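Local coordinates for LbaCas13a H328A (C2c2) (PDB 5WLH), which binds pre-crRNA as an RNA-guided CRISPR-Cas13a nuclease that targets RNA and cleaves it at A, probably through its paired HEPN domains, at residues W619-I624 against G899-Q904; D597-M602 against W906-R911; Q381-V386 against L400-I405. All coordinates share one frame; numbering follows the deposited sequence.

Contact 1 of 3, residues W619-I624 against G899-Q904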
loop_
_atom_site.group_PDB
_atom_site.type_symbol
_atom_site.label_atom_id
_atom_site.label_comp_id
_atom_site.label_asym_id
_atom_site.label_seq_id
_atom_site.Cartn_x
_atom_site.Cartn_y
_atom_site.Cartn_z
ATOM N N TRP A 619 -28.712 4.915 17.575
ATOM C CA TRP A 619 -29.445 5.877 16.770
ATOM C C TRP A 619 -30.841 5.350 16.458
ATOM O O TRP A 619 -31.235 4.246 16.850
ATOM C CB TRP A 619 -28.694 6.167 15.469
ATOM C CG TRP A 619 -28.445 4.930 14.659
ATOM C CD1 TRP A 619 -29.258 4.396 13.698
ATOM C CD2 TRP A 619 -27.303 4.070 14.740
ATOM N NE1 TRP A 619 -28.697 3.246 13.185
ATOM C CE2 TRP A 619 -27.499 3.025 13.812
ATOM C CE3 TRP A 619 -26.131 4.079 15.509
ATOM C CZ2 TRP A 619 -26.561 2.007 13.617
ATOM C CZ3 TRP A 619 -25.206 3.059 15.319
ATOM C CH2 TRP A 619 -25.429 2.038 14.382
ATOM N N ASN A 620 -31.581 6.148 15.706
ATOM C CA ASN A 620 -32.921 5.784 15.263
ATOM C C ASN A 620 -32.788 4.807 14.102
ATOM O O ASN A 620 -32.735 5.200 12.936
ATOM C CB ASN A 620 -33.700 7.027 14.863
ATOM C CG ASN A 620 -35.159 6.746 14.661
ATOM O OD1 ASN A 620 -35.536 5.628 14.308
ATOM N ND2 ASN A 620 -35.997 7.759 14.880
ATOM N N LYS A 621 -32.735 3.514 14.426
ATOM C CA LYS A 621 -32.553 2.508 13.384
ATOM C C LYS A 621 -33.731 2.485 12.432
ATOM O O LYS A 621 -33.561 2.201 11.244
ATOM C CB LYS A 621 -32.364 1.117 13.996
ATOM C CG LYS A 621 -31.203 1.000 14.972
ATOM C CD LYS A 621 -31.136 -0.423 15.526
ATOM C CE LYS A 621 -32.538 -1.007 15.727
ATOM N NZ LYS A 621 -32.668 -1.726 17.022
ATOM N N GLU A 622 -34.933 2.774 12.931
ATOM C CA GLU A 622 -36.088 2.797 12.045
ATOM C C GLU A 622 -35.956 3.908 11.014
ATOM O O GLU A 622 -36.308 3.726 9.846
ATOM C CB GLU A 622 -37.375 2.957 12.861
ATOM C CG GLU A 622 -37.710 1.722 13.700
ATOM C CD GLU A 622 -36.848 1.589 14.953
ATOM O OE1 GLU A 622 -36.486 2.623 15.558
ATOM O OE2 GLU A 622 -36.529 0.443 15.331
ATOM N N LEU A 623 -35.443 5.067 11.431
ATOM C CA LEU A 623 -35.260 6.166 10.489
ATOM C C LEU A 623 -34.248 5.798 9.407
ATOM O O LEU A 623 -34.539 5.897 8.210
ATOM C CB LEU A 623 -34.829 7.423 11.240
ATOM C CG LEU A 623 -34.322 8.606 10.403
ATOM C CD1 LEU A 623 -35.357 9.096 9.389
ATOM C CD2 LEU A 623 -33.865 9.727 11.325
ATOM N N ILE A 624 -33.058 5.347 9.816
ATOM C CA ILE A 624 -32.017 5.001 8.849
ATOM C C ILE A 624 -32.499 3.897 7.915
ATOM O O ILE A 624 -32.304 3.963 6.695
ATOM C CB ILE A 624 -30.717 4.601 9.580
ATOM C CG1 ILE A 624 -30.275 5.701 10.546
ATOM C CG2 ILE A 624 -29.602 4.299 8.564
ATOM C CD1 ILE A 624 -29.960 7.033 9.874
ATOM N N GLY A 899 -33.069 -4.872 9.926
ATOM C CA GLY A 899 -32.691 -5.613 11.110
ATOM C C GLY A 899 -31.214 -5.642 11.441
ATOM O O GLY A 899 -30.813 -6.422 12.314
ATOM N N SER A 900 -30.387 -4.820 10.789
ATOM C CA SER A 900 -28.940 -4.848 10.995
ATOM C C SER A 900 -28.399 -3.437 11.213
ATOM O O SER A 900 -28.304 -2.643 10.268
ATOM C CB SER A 900 -28.241 -5.513 9.808
ATOM O OG SER A 900 -26.834 -5.420 9.943
ATOM N N SER A 901 -28.008 -3.144 12.453
ATOM C CA SER A 901 -27.227 -1.940 12.735
ATOM C C SER A 901 -25.942 -1.892 11.911
ATOM O O SER A 901 -25.527 -0.817 11.459
ATOM C CB SER A 901 -26.892 -1.877 14.225
ATOM O OG SER A 901 -28.014 -1.462 14.976
ATOM N N GLU A 902 -25.299 -3.043 11.697
ATOM C CA GLU A 902 -24.032 -3.042 10.966
ATOM C C GLU A 902 -24.232 -2.701 9.493
ATOM O O GLU A 902 -23.448 -1.932 8.923
ATOM C CB GLU A 902 -23.323 -4.388 11.118
ATOM C CG GLU A 902 -21.976 -4.446 10.391
ATOM C CD GLU A 902 -20.899 -3.617 11.064
ATOM O OE1 GLU A 902 -21.080 -3.240 12.250
ATOM O OE2 GLU A 902 -19.865 -3.349 10.404
ATOM N N LEU A 903 -25.265 -3.263 8.852
ATOM C CA LEU A 903 -25.558 -2.854 7.478
ATOM C C LEU A 903 -25.870 -1.363 7.411
ATOM O O LEU A 903 -25.445 -0.673 6.478
ATOM C CB LEU A 903 -26.717 -3.671 6.902
ATOM C CG LEU A 903 -26.335 -5.074 6.415
ATOM C CD1 LEU A 903 -27.561 -5.825 5.902
ATOM C CD2 LEU A 903 -25.220 -5.036 5.335
ATOM N N GLN A 904 -26.588 -0.835 8.407
ATOM C CA GLN A 904 -26.858 0.601 8.416
ATOM C C GLN A 904 -25.571 1.425 8.471
ATOM O O GLN A 904 -25.484 2.497 7.857
ATOM C CB GLN A 904 -27.795 0.939 9.571
ATOM C CG GLN A 904 -29.187 0.312 9.347
ATOM C CD GLN A 904 -30.166 0.640 10.472
ATOM O OE1 GLN A 904 -29.890 1.480 11.324
ATOM N NE2 GLN A 904 -31.287 -0.061 10.495
#

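Contact 2 of 3, residues D597-M602 against W906-R911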
loop_
_atom_site.group_PDB
_atom_site.type_symbol
_atom_site.label_atom_id
_atom_site.label_comp_id
_atom_site.label_asym_id
_atom_site.label_seq_id
_atom_site.Cartn_x
_atom_site.Cartn_y
_atom_site.Cartn_z
ATOM N N ASP A 597 -23.844 9.677 14.784
ATOM C CA ASP A 597 -23.691 8.487 15.617
ATOM C C ASP A 597 -23.494 7.223 14.786
ATOM O O ASP A 597 -22.771 6.318 15.205
ATOM C CB ASP A 597 -24.916 8.297 16.507
ATOM C CG ASP A 597 -24.980 9.292 17.636
ATOM O OD1 ASP A 597 -23.967 9.977 17.890
ATOM O OD2 ASP A 597 -26.061 9.391 18.263
ATOM N N VAL A 598 -24.193 7.096 13.652
ATOM C CA VAL A 598 -23.953 5.935 12.799
ATOM C C VAL A 598 -22.496 5.894 12.380
ATOM O O VAL A 598 -21.828 4.861 12.490
ATOM C CB VAL A 598 -24.867 5.947 11.564
ATOM C CG1 VAL A 598 -24.535 4.729 10.707
ATOM C CG2 VAL A 598 -26.327 5.930 11.982
ATOM N N ILE A 599 -21.986 7.027 11.894
ATOM C CA ILE A 599 -20.620 7.061 11.381
ATOM C C ILE A 599 -19.644 6.776 12.506
ATOM O O ILE A 599 -18.723 5.965 12.359
ATOM C CB ILE A 599 -20.325 8.414 10.710
ATOM C CG1 ILE A 599 -21.200 8.596 9.475
ATOM C CG2 ILE A 599 -18.818 8.550 10.319
ATOM C CD1 ILE A 599 -21.191 10.029 8.952
ATOM N N TYR A 600 -19.843 7.443 13.651
ATOM C CA TYR A 600 -18.967 7.240 14.795
ATOM C C TYR A 600 -18.928 5.773 15.204
ATOM O O TYR A 600 -17.879 5.269 15.605
ATOM C CB TYR A 600 -19.416 8.104 15.977
ATOM C CG TYR A 600 -18.583 7.833 17.196
ATOM C CD1 TYR A 600 -17.290 8.325 17.289
ATOM C CD2 TYR A 600 -19.070 7.037 18.229
ATOM C CE1 TYR A 600 -16.503 8.050 18.385
ATOM C CE2 TYR A 600 -18.304 6.764 19.333
ATOM C CZ TYR A 600 -17.023 7.265 19.405
ATOM O OH TYR A 600 -16.268 6.972 20.494
ATOM N N SER A 601 -20.063 5.076 15.116
ATOM C CA SER A 601 -20.103 3.693 15.565
ATOM C C SER A 601 -19.210 2.798 14.724
ATOM O O SER A 601 -18.848 1.712 15.175
ATOM C CB SER A 601 -21.533 3.154 15.562
ATOM O OG SER A 601 -22.022 2.949 14.259
ATOM N N MET A 602 -18.827 3.245 13.532
ATOM C CA MET A 602 -17.900 2.483 12.717
ATOM C C MET A 602 -16.447 2.828 13.009
ATOM O O MET A 602 -15.552 2.089 12.587
ATOM C CB MET A 602 -18.193 2.710 11.226
ATOM C CG MET A 602 -17.797 1.524 10.361
ATOM S SD MET A 602 -18.500 1.626 8.710
ATOM C CE MET A 602 -18.536 -0.114 8.314
ATOM N N TRP A 906 -22.550 0.517 7.186
ATOM C CA TRP A 906 -21.959 0.490 5.847
ATOM C C TRP A 906 -22.712 1.421 4.916
ATOM O O TRP A 906 -22.116 2.100 4.073
ATOM C CB TRP A 906 -21.978 -0.925 5.273
ATOM C CG TRP A 906 -20.993 -1.814 5.899
ATOM C CD1 TRP A 906 -21.231 -2.739 6.874
ATOM C CD2 TRP A 906 -19.592 -1.876 5.616
ATOM N NE1 TRP A 906 -20.062 -3.379 7.213
ATOM C CE2 TRP A 906 -19.041 -2.871 6.451
ATOM C CE3 TRP A 906 -18.751 -1.190 4.736
ATOM C CZ2 TRP A 906 -17.686 -3.189 6.441
ATOM C CZ3 TRP A 906 -17.406 -1.515 4.718
ATOM C CH2 TRP A 906 -16.888 -2.505 5.564
ATOM N N TYR A 907 -24.033 1.445 5.050
ATOM C CA TYR A 907 -24.859 2.341 4.263
ATOM C C TYR A 907 -24.470 3.793 4.472
ATOM O O TYR A 907 -24.103 4.489 3.518
ATOM C CB TYR A 907 -26.322 2.119 4.632
ATOM C CG TYR A 907 -27.265 3.116 4.019
ATOM C CD1 TYR A 907 -27.156 3.485 2.678
ATOM C CD2 TYR A 907 -28.301 3.661 4.775
ATOM C CE1 TYR A 907 -28.043 4.402 2.119
ATOM C CE2 TYR A 907 -29.186 4.563 4.232
ATOM C CZ TYR A 907 -29.067 4.925 2.900
ATOM O OH TYR A 907 -29.965 5.827 2.361
ATOM N N ILE A 908 -24.575 4.282 5.710
ATOM C CA ILE A 908 -24.355 5.707 5.943
ATOM C C ILE A 908 -22.910 6.094 5.640
ATOM O O ILE A 908 -22.656 7.140 5.039
ATOM C CB ILE A 908 -24.760 6.088 7.377
ATOM C CG1 ILE A 908 -26.273 5.892 7.548
ATOM C CG2 ILE A 908 -24.361 7.533 7.699
ATOM C CD1 ILE A 908 -27.110 6.763 6.562
ATOM N N VAL A 909 -21.938 5.271 6.046
ATOM C CA VAL A 909 -20.546 5.641 5.790
ATOM C C VAL A 909 -20.284 5.723 4.288
ATOM O O VAL A 909 -19.755 6.725 3.797
ATOM C CB VAL A 909 -19.577 4.675 6.496
ATOM C CG1 VAL A 909 -18.140 4.891 5.997
ATOM C CG2 VAL A 909 -19.620 4.926 7.986
ATOM N N SER A 910 -20.680 4.692 3.532
ATOM C CA SER A 910 -20.394 4.726 2.096
ATOM C C SER A 910 -21.211 5.805 1.404
ATOM O O SER A 910 -20.740 6.423 0.441
ATOM C CB SER A 910 -20.666 3.368 1.451
ATOM O OG SER A 910 -22.048 3.052 1.461
ATOM N N ARG A 911 -22.413 6.072 1.913
ATOM C CA ARG A 911 -23.305 7.014 1.250
ATOM C C ARG A 911 -22.771 8.437 1.313
ATOM O O ARG A 911 -23.093 9.250 0.443
ATOM C CB ARG A 911 -24.701 6.934 1.881
ATOM C CG ARG A 911 -25.777 7.678 1.101
ATOM C CD ARG A 911 -26.028 7.075 -0.261
ATOM N NE ARG A 911 -27.121 7.786 -0.926
ATOM C CZ ARG A 911 -26.965 8.864 -1.696
ATOM N NH1 ARG A 911 -25.757 9.368 -1.939
ATOM N NH2 ARG A 911 -28.029 9.437 -2.235
#

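Contact 3 of 3, residues Q381-V386 against L400-I405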
loop_
_atom_site.group_PDB
_atom_site.type_symbol
_atom_site.label_atom_id
_atom_site.label_comp_id
_atom_site.label_asym_id
_atom_site.label_seq_id
_atom_site.Cartn_x
_atom_site.Cartn_y
_atom_site.Cartn_z
ATOM N N GLN A 381 36.875 -6.736 16.319
ATOM C CA GLN A 381 37.316 -5.991 17.493
ATOM C C GLN A 381 36.260 -6.009 18.600
ATOM O O GLN A 381 36.594 -6.125 19.787
ATOM C CB GLN A 381 37.646 -4.559 17.078
ATOM C CG GLN A 381 37.499 -3.525 18.163
ATOM C CD GLN A 381 36.129 -2.838 18.194
ATOM O OE1 GLN A 381 35.416 -2.744 17.182
ATOM N NE2 GLN A 381 35.755 -2.364 19.372
ATOM N N ALA A 382 34.979 -5.873 18.232
ATOM C CA ALA A 382 33.920 -5.849 19.240
ATOM C C ALA A 382 33.739 -7.216 19.886
ATOM O O ALA A 382 33.575 -7.316 21.110
ATOM C CB ALA A 382 32.609 -5.364 18.614
ATOM N N VAL A 383 33.753 -8.277 19.080
ATOM C CA VAL A 383 33.637 -9.627 19.618
ATOM C C VAL A 383 34.751 -9.882 20.628
ATOM O O VAL A 383 34.510 -10.402 21.723
ATOM C CB VAL A 383 33.641 -10.655 18.469
ATOM C CG1 VAL A 383 33.926 -12.043 18.988
ATOM C CG2 VAL A 383 32.292 -10.653 17.713
ATOM N N LYS A 384 35.976 -9.467 20.298
ATOM C CA LYS A 384 37.090 -9.642 21.227
ATOM C C LYS A 384 36.872 -8.856 22.518
ATOM O O LYS A 384 37.098 -9.376 23.618
ATOM C CB LYS A 384 38.396 -9.223 20.549
ATOM C CG LYS A 384 39.564 -9.017 21.506
ATOM C CD LYS A 384 40.832 -8.616 20.753
ATOM C CE LYS A 384 42.022 -8.478 21.694
ATOM N NZ LYS A 384 42.537 -9.816 22.104
ATOM N N ALA A 385 36.419 -7.605 22.408
ATOM C CA ALA A 385 36.256 -6.777 23.594
ATOM C C ALA A 385 35.121 -7.268 24.493
ATOM O O ALA A 385 35.239 -7.199 25.723
ATOM C CB ALA A 385 36.028 -5.324 23.192
ATOM N N VAL A 386 33.999 -7.731 23.926
ATOM C CA VAL A 386 32.937 -8.209 24.813
ATOM C C VAL A 386 33.343 -9.499 25.500
ATOM O O VAL A 386 32.804 -9.829 26.568
ATOM C CB VAL A 386 31.587 -8.430 24.098
ATOM C CG1 VAL A 386 31.063 -7.131 23.526
ATOM C CG2 VAL A 386 31.692 -9.508 23.046
ATOM N N LEU A 400 23.780 -12.756 24.408
ATOM C CA LEU A 400 23.021 -11.545 24.116
ATOM C C LEU A 400 23.922 -10.456 23.542
ATOM O O LEU A 400 23.527 -9.744 22.617
ATOM C CB LEU A 400 22.298 -11.049 25.368
ATOM C CG LEU A 400 21.458 -9.787 25.166
ATOM C CD1 LEU A 400 20.412 -10.024 24.083
ATOM C CD2 LEU A 400 20.793 -9.351 26.470
ATOM N N ASN A 401 25.135 -10.305 24.074
ATOM C CA ASN A 401 26.078 -9.373 23.476
ATOM C C ASN A 401 26.379 -9.757 22.035
ATOM O O ASN A 401 26.471 -8.890 21.162
ATOM C CB ASN A 401 27.365 -9.327 24.294
ATOM C CG ASN A 401 27.143 -8.803 25.705
ATOM O OD1 ASN A 401 26.388 -7.845 25.917
ATOM N ND2 ASN A 401 27.802 -9.433 26.681
ATOM N N MET A 402 26.535 -11.054 21.775
ATOM C CA MET A 402 26.802 -11.514 20.421
ATOM C C MET A 402 25.587 -11.307 19.529
ATOM O O MET A 402 25.735 -10.956 18.354
ATOM C CB MET A 402 27.212 -12.985 20.423
ATOM C CG MET A 402 28.622 -13.258 20.954
ATOM S SD MET A 402 29.885 -12.357 20.031
ATOM C CE MET A 402 29.671 -13.071 18.424
ATOM N N PHE A 403 24.377 -11.531 20.057
ATOM C CA PHE A 403 23.192 -11.246 19.252
ATOM C C PHE A 403 23.207 -9.800 18.787
ATOM O O PHE A 403 22.957 -9.504 17.617
ATOM C CB PHE A 403 21.911 -11.530 20.038
ATOM C CG PHE A 403 20.665 -11.304 19.230
ATOM C CD1 PHE A 403 20.213 -12.286 18.362
ATOM C CD2 PHE A 403 19.982 -10.092 19.293
ATOM C CE1 PHE A 403 19.084 -12.070 17.582
ATOM C CE2 PHE A 403 18.847 -9.870 18.519
ATOM C CZ PHE A 403 18.394 -10.866 17.671
ATOM N N PHE A 404 23.499 -8.886 19.703
ATOM C CA PHE A 404 23.495 -7.477 19.362
ATOM C C PHE A 404 24.647 -7.137 18.419
ATOM O O PHE A 404 24.465 -6.377 17.466
ATOM C CB PHE A 404 23.553 -6.643 20.646
ATOM C CG PHE A 404 22.207 -6.449 21.294
ATOM C CD1 PHE A 404 21.117 -6.010 20.545
ATOM C CD2 PHE A 404 22.018 -6.742 22.640
ATOM C CE1 PHE A 404 19.865 -5.849 21.141
ATOM C CE2 PHE A 404 20.773 -6.561 23.244
ATOM C CZ PHE A 404 19.695 -6.126 22.490
ATOM N N ILE A 405 25.836 -7.695 18.655
ATOM C CA ILE A 405 26.946 -7.412 17.743
ATOM C C ILE A 405 26.618 -7.900 16.333
ATOM O O ILE A 405 26.935 -7.231 15.339
ATOM C CB ILE A 405 28.248 -8.030 18.276
ATOM C CG1 ILE A 405 28.710 -7.246 19.507
ATOM C CG2 ILE A 405 29.354 -7.987 17.200
ATOM C CD1 ILE A 405 29.702 -7.971 20.345
#

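Contact 1 of 3, residues W619-I624 against G899-Q904
Gln904 reaches across to Trp619 and Lys621 with an extended side chain whose every part has something to touch. Its CB packs on Ile624 CG2 at 3.9 Å, and CG stays near the same methyl. Farther out, CD comes close to the backbone oxygen of Lys621, and the amide then divides its two ends between neighbouring partners. OE1 accepts from Trp619 NE1 at 2.8 Å with an N-H...O angle of 173°; the oxygen lies almost in the indole plane, while the amide itself is turned well away from that plane. The same oxygen is flanked by Lys621 CB and by Ile624 CB, the latter at 3.7 Å. Gln904 NE2 lies 3.3 Å from Lys621 O, a weak, bent bond. That nitrogen is held as well by Val897 O.

The two helices meet here at their N-terminal ends. Asn620 caps one, its OD1 accepting from Leu623 N, and Ser900 caps the other, its OG accepting from Leu903 N. The indole precedes the first helix and lies against helix 588-602, just after which the sequence has the R-X4-H pattern of a Cas13a HEPN domain.

Trp619 CG sits between its own backbone N and carbonyl carbon (chi1 57°), and from there the indole edge extends to Ser901, where CZ2 lies 3.7 Å from Ser901 O and 3.9 Å from Ser901 CB. A phenylalanine here would probably leave the buried Gln904 OE1 without its straight N-H donor and open a gap beside Ser901. Ser901 OG, itself bonded to Gly617 N, lies 3.3 Å from Lys621 CD, where the lysine chain begins to bend and carry its amine away from the contact.

Contact 2 of 3, residues D597-M602 against W906-R911
With chi1 at -152°, Met602 turns CG roughly opposite its backbone N, and the chain runs on extended, a straight reach that sets CE squarely over one face of the Trp906 indole. The methyl stands 3.4 Å from the centroid of the six-membered ring, 17° off its normal, a CH-pi contact; SD, 4.9 Å from that same centroid, stands above the face at a distance, and the pair is a Met-aromatic contact. On the way the sulfur rests on Val909 CG2 at 3.6 Å.

The helix segments carrying these groups cross nearly at right angles (99°), their axes 8.8 Å apart. Both probably belong to HEPN1, a helical nuclease domain whose sequence is interrupted in Cas13a.

At the crossing, Val598 CG1 presses on Ile908 CB at 3.6 Å. Ile908 CG2 meets Ile599 CG1 at 3.8 Å, and Val909 CG2 lies over the backbone of Ile599, 4.1 Å from its CA. Met602, also buried, gives up more surface to the other helix than any of these branched residues. Helix 486-517 packs on Ile599, Met602 and Trp906, and Met921 of helix 915-941 touches Trp906 and Val909.

Contact 3 of 3, residues Q381-V386 against L400-I405
Ile405 meets Val386 tip to tip, its CD1 set against both branches of the valine, 3.6 Å from CG1 and 3.7 Å from CG2. The same terminal methyl also reaches the helix backbone, at 4.0 Å from Ala382 O, with Ala382 CB slightly farther off. The other branch of Ile405, CG2, leans toward Val383 CG2 at 4.0 Å, so one isoleucine spans a full helical turn of the opposite helix.

Met402 packs on the outer flank of Val383. Its chain folds back at chi2 (-57°) and chi3 (-62°), and this curl returns CE to within 3.6 Å of Val383 CG2, with SD close behind. Val383 is therefore covered from two directions by residues one turn apart. At the end of the contact nearer the connecting loop, Val386 CB faces Asn401 CB at 4.3 Å; the asparagine amide bonds to Phe395 O through ND2, tying the helix to that loop.

The segments run antiparallel at 165°, their axes 10.5 Å apart, and form a helical hairpin closed by a short connection, probably part of the Helical-1 domain on the crRNA-binding side of Cas13a. Helix 292-311 backs the first arm, with Leu308 against Ala385 and Val386. Helix 268-287 lies along the second, where Phe280 stacks on Phe403 and Phe283 meets Phe404 edge-to-face.

In the fold
Contacts 1 and 2, their centres about 10 Å apart, share helix 901-911: its first turn serves contact 1, its later turns contact 2. They touch where Trp619 CD2 lies 3.5 Å from Val598 CG2 and Ile624 CG2 lies 3.8 Å from Ile908 CG1. They link helices 588-602, 621-632 and 901-911, probably of one HEPN domain; the R-X4-H sequence that probably contributes to its nuclease site follows segment 597-602 of contact 2. Contact 3 stands apart, its centre about 62 Å from that of contact 1 and about 55 Å from that of contact 2. It comes closest to the bound RNA, nearest atoms about 6 Å away, against about 11 Å for contact 2 and about 19 Å for contact 1.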